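Local coordinates for protein putative zinc protease (Bordetella pertussis, PDB 3IH6) that is part of a putative zinc protease of the peptidase M16 family, the whole protein probably being a metalloendopeptidase and this piece including an M16 inactive-type domain, at residues A29-P34 against A85-Q90. Sequence-based numbering, arbitrary orientation.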
loop_
_atom_site.group_PDB
_atom_site.type_symbol
_atom_site.label_atom_id
_atom_site.label_comp_id
_atom_site.label_asym_id
_atom_site.label_seq_id
_atom_site.Cartn_x
_atom_site.Cartn_y
_atom_site.Cartn_z
ATOM N N ALA E 29 24.382 -12.680 -14.091
ATOM C CA ALA E 29 24.813 -14.025 -13.741
ATOM C C ALA E 29 23.786 -14.765 -12.842
ATOM O O ALA E 29 23.413 -14.287 -11.763
ATOM C CB ALA E 29 26.190 -14.003 -13.089
HETATM N N MSE E 30 23.362 -15.941 -13.302
HETATM C CA MSE E 30 22.409 -16.779 -12.564
HETATM C C MSE E 30 23.072 -17.931 -11.803
HETATM O O MSE E 30 23.953 -18.621 -12.329
HETATM C CB MSE E 30 21.390 -17.385 -13.536
HETATM C CG MSE E 30 20.088 -17.810 -12.875
HETATM SE SE MSE E 30 19.001 -16.208 -12.714
HETATM C CE MSE E 30 19.253 -15.550 -14.574
ATOM N N TYR E 31 22.590 -18.159 -10.580
ATOM C CA TYR E 31 23.053 -19.227 -9.724
ATOM C C TYR E 31 21.825 -19.938 -9.120
ATOM O O TYR E 31 20.702 -19.385 -9.125
ATOM C CB TYR E 31 23.907 -18.648 -8.604
ATOM C CG TYR E 31 25.164 -17.937 -9.037
ATOM C CD1 TYR E 31 26.414 -18.604 -9.057
ATOM C CD2 TYR E 31 25.127 -16.607 -9.424
ATOM C CE1 TYR E 31 27.607 -17.939 -9.456
ATOM C CE2 TYR E 31 26.304 -15.935 -9.840
ATOM C CZ TYR E 31 27.541 -16.613 -9.852
ATOM O OH TYR E 31 28.677 -15.919 -10.237
ATOM N N HIS E 32 21.998 -21.147 -8.604
ATOM C CA HIS E 32 20.872 -21.807 -7.913
ATOM C C HIS E 32 20.832 -21.683 -6.388
ATOM O O HIS E 32 21.865 -21.549 -5.755
ATOM C CB HIS E 32 20.627 -23.255 -8.378
ATOM C CG HIS E 32 21.623 -24.257 -7.877
ATOM N ND1 HIS E 32 22.661 -24.722 -8.663
ATOM C CD2 HIS E 32 21.692 -24.954 -6.715
ATOM C CE1 HIS E 32 23.335 -25.652 -7.997
ATOM N NE2 HIS E 32 22.767 -25.814 -6.814
ATOM N N LEU E 33 19.630 -21.725 -5.812
ATOM C CA LEU E 33 19.458 -21.642 -4.351
ATOM C C LEU E 33 19.621 -23.009 -3.708
ATOM O O LEU E 33 19.317 -23.999 -4.347
ATOM C CB LEU E 33 18.053 -21.102 -3.993
ATOM C CG LEU E 33 17.677 -19.702 -4.523
ATOM C CD1 LEU E 33 16.208 -19.375 -4.315
ATOM C CD2 LEU E 33 18.571 -18.624 -3.956
ATOM N N PRO E 34 20.073 -23.061 -2.432
ATOM C CA PRO E 34 19.860 -24.237 -1.578
ATOM C C PRO E 34 18.360 -24.482 -1.399
ATOM O O PRO E 34 17.554 -23.570 -1.614
ATOM C CB PRO E 34 20.398 -23.795 -0.201
ATOM C CG PRO E 34 21.290 -22.632 -0.474
ATOM C CD PRO E 34 20.811 -21.987 -1.738
ATOM N N ALA E 85 19.173 -17.501 -7.794
ATOM C CA ALA E 85 19.668 -16.216 -7.328
ATOM C C ALA E 85 20.134 -15.545 -8.595
ATOM O O ALA E 85 20.815 -16.175 -9.423
ATOM C CB ALA E 85 20.825 -16.369 -6.339
HETATM N N MSE E 86 19.763 -14.276 -8.747
HETATM C CA MSE E 86 20.138 -13.512 -9.895
HETATM C C MSE E 86 20.859 -12.209 -9.534
HETATM O O MSE E 86 20.298 -11.349 -8.856
HETATM C CB MSE E 86 18.883 -13.190 -10.715
HETATM C CG MSE E 86 19.215 -12.651 -11.992
HETATM SE SE MSE E 86 17.637 -12.010 -12.887
HETATM C CE MSE E 86 18.549 -11.718 -14.543
ATOM N N PHE E 87 22.090 -12.062 -10.015
ATOM C CA PHE E 87 22.824 -10.823 -9.849
ATOM C C PHE E 87 23.034 -10.217 -11.211
ATOM O O PHE E 87 23.137 -10.924 -12.225
ATOM C CB PHE E 87 24.158 -11.049 -9.143
ATOM C CG PHE E 87 24.013 -11.709 -7.791
ATOM C CD1 PHE E 87 23.682 -10.960 -6.673
ATOM C CD2 PHE E 87 24.156 -13.081 -7.653
ATOM C CE1 PHE E 87 23.514 -11.560 -5.446
ATOM C CE2 PHE E 87 24.005 -13.708 -6.377
ATOM C CZ PHE E 87 23.673 -12.948 -5.295
ATOM N N GLY E 88 23.087 -8.892 -11.268
ATOM C CA GLY E 88 23.404 -8.301 -12.560
ATOM C C GLY E 88 23.842 -6.874 -12.469
ATOM O O GLY E 88 23.933 -6.309 -11.380
ATOM N N ALA E 89 24.144 -6.289 -13.620
ATOM C CA ALA E 89 24.567 -4.901 -13.657
ATOM C C ALA E 89 23.874 -4.213 -14.785
ATOM O O ALA E 89 23.609 -4.819 -15.826
ATOM C CB ALA E 89 26.117 -4.755 -13.773
ATOM N N GLN E 90 23.574 -2.938 -14.554
ATOM C CA GLN E 90 22.925 -2.084 -15.511
ATOM C C GLN E 90 24.031 -1.272 -16.186
ATOM O O GLN E 90 24.834 -0.642 -15.502
ATOM C CB GLN E 90 21.988 -1.159 -14.731
ATOM C CG GLN E 90 20.800 -0.661 -15.505
ATOM C CD GLN E 90 19.936 0.310 -14.703
ATOM O OE1 GLN E 90 20.364 0.869 -13.693
ATOM N NE2 GLN E 90 18.720 0.513 -15.161
#
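Ala29 and Phe87 bond each other twice through their backbones, as do Tyr31 and Ala85; these two hydrogen-bonded pairs bracket the non-hydrogen-bonded pair Met30–Met86 in antiparallel strands running at 160°. Ala29 N reaches Phe87 O at 2.8 Å, and Phe87 N returns to Ala29 O at 3.1 Å with a nearly straight N-H...O. In the second pair Tyr31 N meets Ala85 O at 2.9 Å almost head-on to the carbonyl, whereas Ala85 N sits above the carbonyl plane of Tyr31. Ala85 O also takes a CA-H...O contact from Met30.

The apolar contacts divide between the two faces. On one, the selenium of selenomethionine Met30 lies 3.6 Å from both CB and CG of Met86. Bends at chi2 and chi3 (82° and 47°) set it there and bring Met30 CE alongside CG and CE of Met86, whose own chain runs out extended. On the other face Tyr31 and Phe87 lie diagonally across the strands, their side chains crossing at about a right angle; Tyr31 CD2 comes to the edge of the Phe87 ring, 4.1 Å from Phe87 CD2. Beyond the end of strand 26-32, Leu33 turns CD2 back onto Ala85 CB at 4.0 Å.

Both strands are interior to the five-stranded antiparallel sheet of this M16-type domain, flanked by 71-77 and 187-191. Helix 97-109 covers the Ala29, Tyr31 and Phe87 face, where the Tyr31 hydroxyl is hydrogen-bonded to Glu109 and Ala48 of helix 39-52 also touches Phe87, while Trp155 of a second subunit packs on Met30 and Met86.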